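Local structure of trichothecene 3-O-acetyltransferase TRI101 (Fusarium sporotrichioides, 2ZBA) at residues 45-50 and 398-403; 216-221 and 374-379. The protein transfers an acetyl group from acetyl coenzyme A to the 3-hydroxyl of trichothecene mycotoxins during their biosynthesis in the fungus. One frame throughout, in Å; residues are numbered along the deposited sequence.

Interaction 1. Residues 45-50 and 398-403; sequences PTIVST and FGFGLG
Ile47 sets its CG2 methyl squarely over one face of the Phe400 ring, a CH-pi contact in which CG2 sits 3.8 Å from the ring centroid and only 5° off its normal. The methyl comes down on the ring because it is anti to its own backbone N, while CG1 swings beside that N (chi1 -69°) and sends CD1 to meet CD1 of Leu402 at 3.8 Å. The opposite face of Phe400 is covered by CB of Phe398, so the ring is sandwiched between aliphatic groups. At its edge, near the ring plane, lies CG2 of Thr50, which also packs against Phe398 O at 3.4 Å. Helix 44-61 is thus joined to the glycine-rich loop that leads into strand 407-409, an edge strand of the five-stranded mixed sheet, built mostly from N-terminal strands, of this BAHD-type fold. That sheet carries both partners: Ile47 rests on Leu150 and Leu157, and Leu402 on Leu157 and Tyr36. Within the helix, Thr50 OG1 bonds to Thr46 O at 2.6 Å, reaching it from the face of the carbonyl plane opposite to Thr50 N, a bond consistent with the rotation that turns CG2 to the loop. Phe398 is anchored through its N by Ser181 OG.

Interaction 2. Residues 216-221 and 374-379; sequences ELDHQI and TADANP. With CA (calcium ion), chain H; CA (calcium ion), chain G.
Two calcium ions share the carboxylate of Asp218, and one of them ties two loops together with no direct hydrogen bond between them. This two-calcium site, bridged by a carboxylate, joins segment 216-221, which starts as 3-10 helix, to a type I beta turn running from Thr374 to Ala377, at the surface of the BAHD acyltransferase fold. The ion in chain H takes Asp218 twice, through its backbone O and through OD1, adds Ile221 O at 2.2 Å, and is gripped by both oxygens of Asp376, each at 2.6 Å; water 5 is a further ligand. Asp218 OD1 then bridges to the calcium in chain G at 2.5 Å, and OD2 binds that second ion as well. Three waters are further ligands of the chain G ion. The two carboxylates meet with their planes 61° apart, and OD1 of Asp218 stands 3.1 Å from OD2 of Asp376, an approach that the shared cation probably makes tolerable by offsetting the negative charges. Asp218 can offer main chain and side chain to one ion because its CG is anti to the backbone N (chi1 171°), beside the carbonyl carbon. Beside the metal, the methyl of Ala375 packs on the Gln220-Ile221 peptide, while Gln220 NE2 is held by Asn319 and Tyr322. Thr374, at the start of the turn, touches the bound T-2 toxin. Water 1 also links the two loops, donating to His219 O and accepting from Asp376 N at 2.9 Å.

In the fold
The two contacts lie on opposite sides of the chain's centre, their own centres about 44 Å apart and their nearest atoms about 28 Å apart. Along the chain the order is 45-50, 216-221, 374-379 and 398-403, so interaction 1 brackets interaction 2. Interaction 1 packs against the five-stranded mixed sheet, whose edge strand 407-409 is contributed by a late part of the sequence. Interaction 2 borders the seven-stranded sheet, alongside strands 318-326 and 383-387. Only a short run including strand 383-387 separates 374-379 from 398-403, linking the two halves. Interaction 2 reaches the bound toxin through Thr374, whereas interaction 1 lies away from the known ligand and metal sites.

Interaction 1. Residues 45-50 and 398-403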
loop_
_atom_site.group_PDB
_atom_site.type_symbol
_atom_site.label_atom_id
_atom_site.label_comp_id
_atom_site.label_asym_id
_atom_site.label_seq_id
_atom_site.Cartn_x
_atom_site.Cartn_y
_atom_site.Cartn_z
ATOM N N PRO A 45 1.939 -29.001 8.807
ATOM C CA PRO A 45 2.656 -28.814 10.079
ATOM C C PRO A 45 4.104 -28.374 9.908
ATOM O O PRO A 45 4.624 -27.624 10.745
ATOM C CB PRO A 45 2.609 -30.205 10.714
ATOM C CG PRO A 45 1.399 -30.830 10.127
ATOM C CD PRO A 45 1.430 -30.383 8.694
ATOM N N THR A 46 4.732 -28.842 8.829
ATOM C CA THR A 46 6.100 -28.472 8.460
ATOM C C THR A 46 6.183 -26.985 8.046
ATOM O O THR A 46 7.161 -26.294 8.376
ATOM C CB THR A 46 6.648 -29.428 7.326
ATOM O OG1 THR A 46 6.538 -30.809 7.743
ATOM C CG2 THR A 46 8.120 -29.121 6.968
ATOM N N ILE A 47 5.165 -26.506 7.326
ATOM C CA ILE A 47 5.084 -25.089 6.888
ATOM C C ILE A 47 4.974 -24.138 8.094
ATOM O O ILE A 47 5.647 -23.100 8.151
ATOM C CB ILE A 47 3.896 -24.871 5.922
ATOM C CG1 ILE A 47 4.159 -25.565 4.571
ATOM C CG2 ILE A 47 3.599 -23.357 5.730
ATOM C CD1 ILE A 47 2.910 -25.789 3.749
ATOM N N VAL A 48 4.132 -24.533 9.055
ATOM C CA VAL A 48 3.932 -23.821 10.322
ATOM C C VAL A 48 5.233 -23.736 11.117
ATOM O O VAL A 48 5.640 -22.643 11.514
ATOM C CB VAL A 48 2.792 -24.463 11.174
ATOM C CG1 VAL A 48 2.560 -23.700 12.468
ATOM C CG2 VAL A 48 1.489 -24.505 10.394
ATOM N N SER A 49 5.896 -24.878 11.317
ATOM C CA SER A 49 7.160 -24.925 12.063
ATOM C C SER A 49 8.253 -24.073 11.429
ATOM O O SER A 49 9.021 -23.401 12.135
ATOM C CB SER A 49 7.645 -26.368 12.225
ATOM O OG SER A 49 6.855 -27.055 13.182
ATOM N N THR A 50 8.329 -24.115 10.104
ATOM C CA THR A 50 9.294 -23.332 9.342
ATOM C C THR A 50 9.060 -21.821 9.519
ATOM O O THR A 50 10.019 -21.059 9.640
ATOM C CB THR A 50 9.230 -23.707 7.857
ATOM O OG1 THR A 50 9.359 -25.127 7.738
ATOM C CG2 THR A 50 10.320 -23.006 7.044
ATOM N N PHE A 398 9.904 -18.640 1.556
ATOM C CA PHE A 398 9.931 -18.851 3.028
ATOM C C PHE A 398 10.452 -20.222 3.490
ATOM O O PHE A 398 10.116 -20.671 4.595
ATOM C CB PHE A 398 8.550 -18.610 3.664
ATOM C CG PHE A 398 8.004 -17.232 3.461
ATOM C CD1 PHE A 398 8.401 -16.184 4.285
ATOM C CD2 PHE A 398 7.064 -16.983 2.457
ATOM C CE1 PHE A 398 7.884 -14.899 4.097
ATOM C CE2 PHE A 398 6.545 -15.709 2.258
ATOM C CZ PHE A 398 6.962 -14.660 3.086
ATOM N N GLY A 399 11.264 -20.884 2.661
ATOM C CA GLY A 399 11.671 -22.272 2.922
ATOM C C GLY A 399 10.530 -23.277 2.994
ATOM O O GLY A 399 10.723 -24.412 3.449
ATOM N N PHE A 400 9.346 -22.874 2.536
ATOM C CA PHE A 400 8.135 -23.696 2.666
ATOM C C PHE A 400 8.164 -24.914 1.729
ATOM O O PHE A 400 7.405 -25.867 1.916
ATOM C CB PHE A 400 6.867 -22.872 2.379
ATOM C CG PHE A 400 6.527 -21.843 3.437
ATOM C CD1 PHE A 400 7.080 -21.903 4.717
ATOM C CD2 PHE A 400 5.596 -20.843 3.161
ATOM C CE1 PHE A 400 6.741 -20.956 5.691
ATOM C CE2 PHE A 400 5.251 -19.901 4.119
ATOM C CZ PHE A 400 5.822 -19.961 5.389
ATOM N N GLY A 401 9.013 -24.844 0.705
ATOM C CA GLY A 401 9.138 -25.902 -0.302
ATOM C C GLY A 401 8.039 -25.905 -1.349
ATOM O O GLY A 401 7.865 -26.902 -2.079
ATOM N N LEU A 402 7.300 -24.800 -1.442
ATOM C CA LEU A 402 6.124 -24.744 -2.324
ATOM C C LEU A 402 6.360 -23.971 -3.620
ATOM O O LEU A 402 5.440 -23.804 -4.425
ATOM C CB LEU A 402 4.930 -24.141 -1.583
ATOM C CG LEU A 402 4.644 -24.699 -0.193
ATOM C CD1 LEU A 402 3.599 -23.844 0.529
ATOM C CD2 LEU A 402 4.205 -26.171 -0.293
ATOM N N GLY A 403 7.595 -23.507 -3.808
ATOM C CA GLY A 403 7.919 -22.549 -4.870
ATOM C C GLY A 403 7.482 -21.131 -4.493
ATOM O O GLY A 403 7.108 -20.853 -3.347
#

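Interaction 2. Residues 216-221 and 374-379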
loop_
_atom_site.group_PDB
_atom_site.type_symbol
_atom_site.label_atom_id
_atom_site.label_comp_id
_atom_site.label_asym_id
_atom_site.label_seq_id
_atom_site.Cartn_x
_atom_site.Cartn_y
_atom_site.Cartn_z
ATOM N N GLU A 216 2.591 24.992 0.346
ATOM C CA GLU A 216 3.144 23.677 -0.011
ATOM C C GLU A 216 2.479 22.534 0.773
ATOM O O GLU A 216 2.477 21.391 0.316
ATOM C CB GLU A 216 4.685 23.665 0.132
ATOM C CG GLU A 216 5.257 23.636 1.592
ATOM C CD GLU A 216 4.990 24.911 2.415
ATOM O OE1 GLU A 216 4.866 26.011 1.830
ATOM O OE2 GLU A 216 4.924 24.810 3.661
ATOM N N LEU A 217 1.902 22.849 1.933
ATOM C CA LEU A 217 1.222 21.835 2.756
ATOM C C LEU A 217 -0.316 21.858 2.682
ATOM O O LEU A 217 -0.994 21.088 3.368
ATOM C CB LEU A 217 1.717 21.883 4.208
ATOM C CG LEU A 217 3.183 21.485 4.434
ATOM C CD1 LEU A 217 3.380 21.151 5.862
ATOM C CD2 LEU A 217 3.673 20.306 3.562
ATOM N N ASP A 218 -0.850 22.700 1.812
ATOM C CA ASP A 218 -2.298 22.820 1.616
ATOM C C ASP A 218 -2.979 21.446 1.399
ATOM O O ASP A 218 -3.918 21.099 2.125
ATOM C CB ASP A 218 -2.599 23.777 0.472
ATOM C CG ASP A 218 -4.073 23.792 0.068
ATOM O OD1 ASP A 218 -4.989 23.459 0.860
ATOM O OD2 ASP A 218 -4.327 24.189 -1.071
ATOM N N HIS A 219 -2.477 20.660 0.458
ATOM C CA HIS A 219 -3.076 19.336 0.162
ATOM C C HIS A 219 -3.074 18.350 1.331
ATOM O O HIS A 219 -3.771 17.310 1.287
ATOM C CB HIS A 219 -2.349 18.650 -0.987
ATOM C CG HIS A 219 -2.505 19.317 -2.311
ATOM N ND1 HIS A 219 -3.696 19.341 -3.004
ATOM C CD2 HIS A 219 -1.591 19.911 -3.112
ATOM C CE1 HIS A 219 -3.520 19.963 -4.156
ATOM N NE2 HIS A 219 -2.251 20.317 -4.244
ATOM N N GLN A 220 -2.274 18.643 2.347
ATOM C CA GLN A 220 -2.198 17.761 3.522
ATOM C C GLN A 220 -2.771 18.372 4.797
ATOM O O GLN A 220 -2.605 17.809 5.865
ATOM C CB GLN A 220 -0.775 17.216 3.713
ATOM C CG GLN A 220 -0.234 16.661 2.382
ATOM C CD GLN A 220 1.229 16.296 2.407
ATOM O OE1 GLN A 220 2.035 16.987 2.998
ATOM N NE2 GLN A 220 1.585 15.229 1.690
ATOM N N ILE A 221 -3.484 19.491 4.668
ATOM C CA ILE A 221 -4.162 20.130 5.814
ATOM C C ILE A 221 -5.603 20.486 5.452
ATOM O O ILE A 221 -5.837 21.045 4.378
ATOM C CB ILE A 221 -3.422 21.409 6.324
ATOM C CG1 ILE A 221 -1.975 21.076 6.714
ATOM C CG2 ILE A 221 -4.170 22.018 7.560
ATOM C CD1 ILE A 221 -1.013 22.271 6.662
ATOM N N THR A 374 -4.439 12.585 2.521
ATOM C CA THR A 374 -5.554 12.772 1.587
ATOM C C THR A 374 -6.504 13.870 2.109
ATOM O O THR A 374 -7.702 13.820 1.884
ATOM C CB THR A 374 -6.319 11.417 1.327
ATOM O OG1 THR A 374 -6.871 10.933 2.552
ATOM C CG2 THR A 374 -5.381 10.335 0.784
ATOM N N ALA A 375 -5.945 14.871 2.803
ATOM C CA ALA A 375 -6.737 15.922 3.466
ATOM C C ALA A 375 -7.772 16.616 2.570
ATOM O O ALA A 375 -8.910 16.846 3.009
ATOM C CB ALA A 375 -5.819 16.947 4.142
ATOM N N ASP A 376 -7.400 16.898 1.316
ATOM C CA ASP A 376 -8.264 17.611 0.374
ATOM C C ASP A 376 -8.951 16.724 -0.679
ATOM O O ASP A 376 -9.570 17.237 -1.608
ATOM C CB ASP A 376 -7.479 18.715 -0.343
ATOM C CG ASP A 376 -7.015 19.810 0.593
ATOM O OD1 ASP A 376 -7.340 19.777 1.809
ATOM O OD2 ASP A 376 -6.298 20.707 0.104
ATOM N N ALA A 377 -8.839 15.411 -0.541
ATOM C CA ALA A 377 -9.490 14.474 -1.481
ATOM C C ALA A 377 -11.016 14.466 -1.296
ATOM O O ALA A 377 -11.509 14.498 -0.167
ATOM C CB ALA A 377 -8.925 13.072 -1.297
ATOM N N ASN A 378 -11.742 14.457 -2.416
ATOM C CA ASN A 378 -13.198 14.289 -2.448
ATOM C C ASN A 378 -13.535 12.882 -2.979
ATOM O O ASN A 378 -13.212 12.579 -4.102
ATOM C CB ASN A 378 -13.790 15.345 -3.392
ATOM C CG ASN A 378 -15.309 15.389 -3.376
ATOM O OD1 ASN A 378 -15.990 14.395 -3.114
ATOM N ND2 ASN A 378 -15.851 16.561 -3.665
ATOM N N PRO A 379 -14.207 12.028 -2.178
ATOM C CA PRO A 379 -14.531 10.668 -2.676
ATOM C C PRO A 379 -15.269 10.656 -4.028
ATOM O O PRO A 379 -15.018 9.785 -4.856
ATOM C CB PRO A 379 -15.419 10.082 -1.580
ATOM C CG PRO A 379 -15.145 10.905 -0.355
ATOM C CD PRO A 379 -14.695 12.259 -0.803
HETATM CA CA CA H . -6.147 21.952 2.443
HETATM CA CA CA G . -6.826 23.685 -0.834
HETATM O O HOH W 1 -5.365 15.720 -0.415
HETATM O O HOH W 2 -6.902 24.458 -2.937
HETATM O O HOH W 3 -8.905 22.449 -1.499
HETATM O O HOH W 4 -5.929 21.952 -1.911
HETATM O O HOH W 5 -5.653 24.044 3.674
#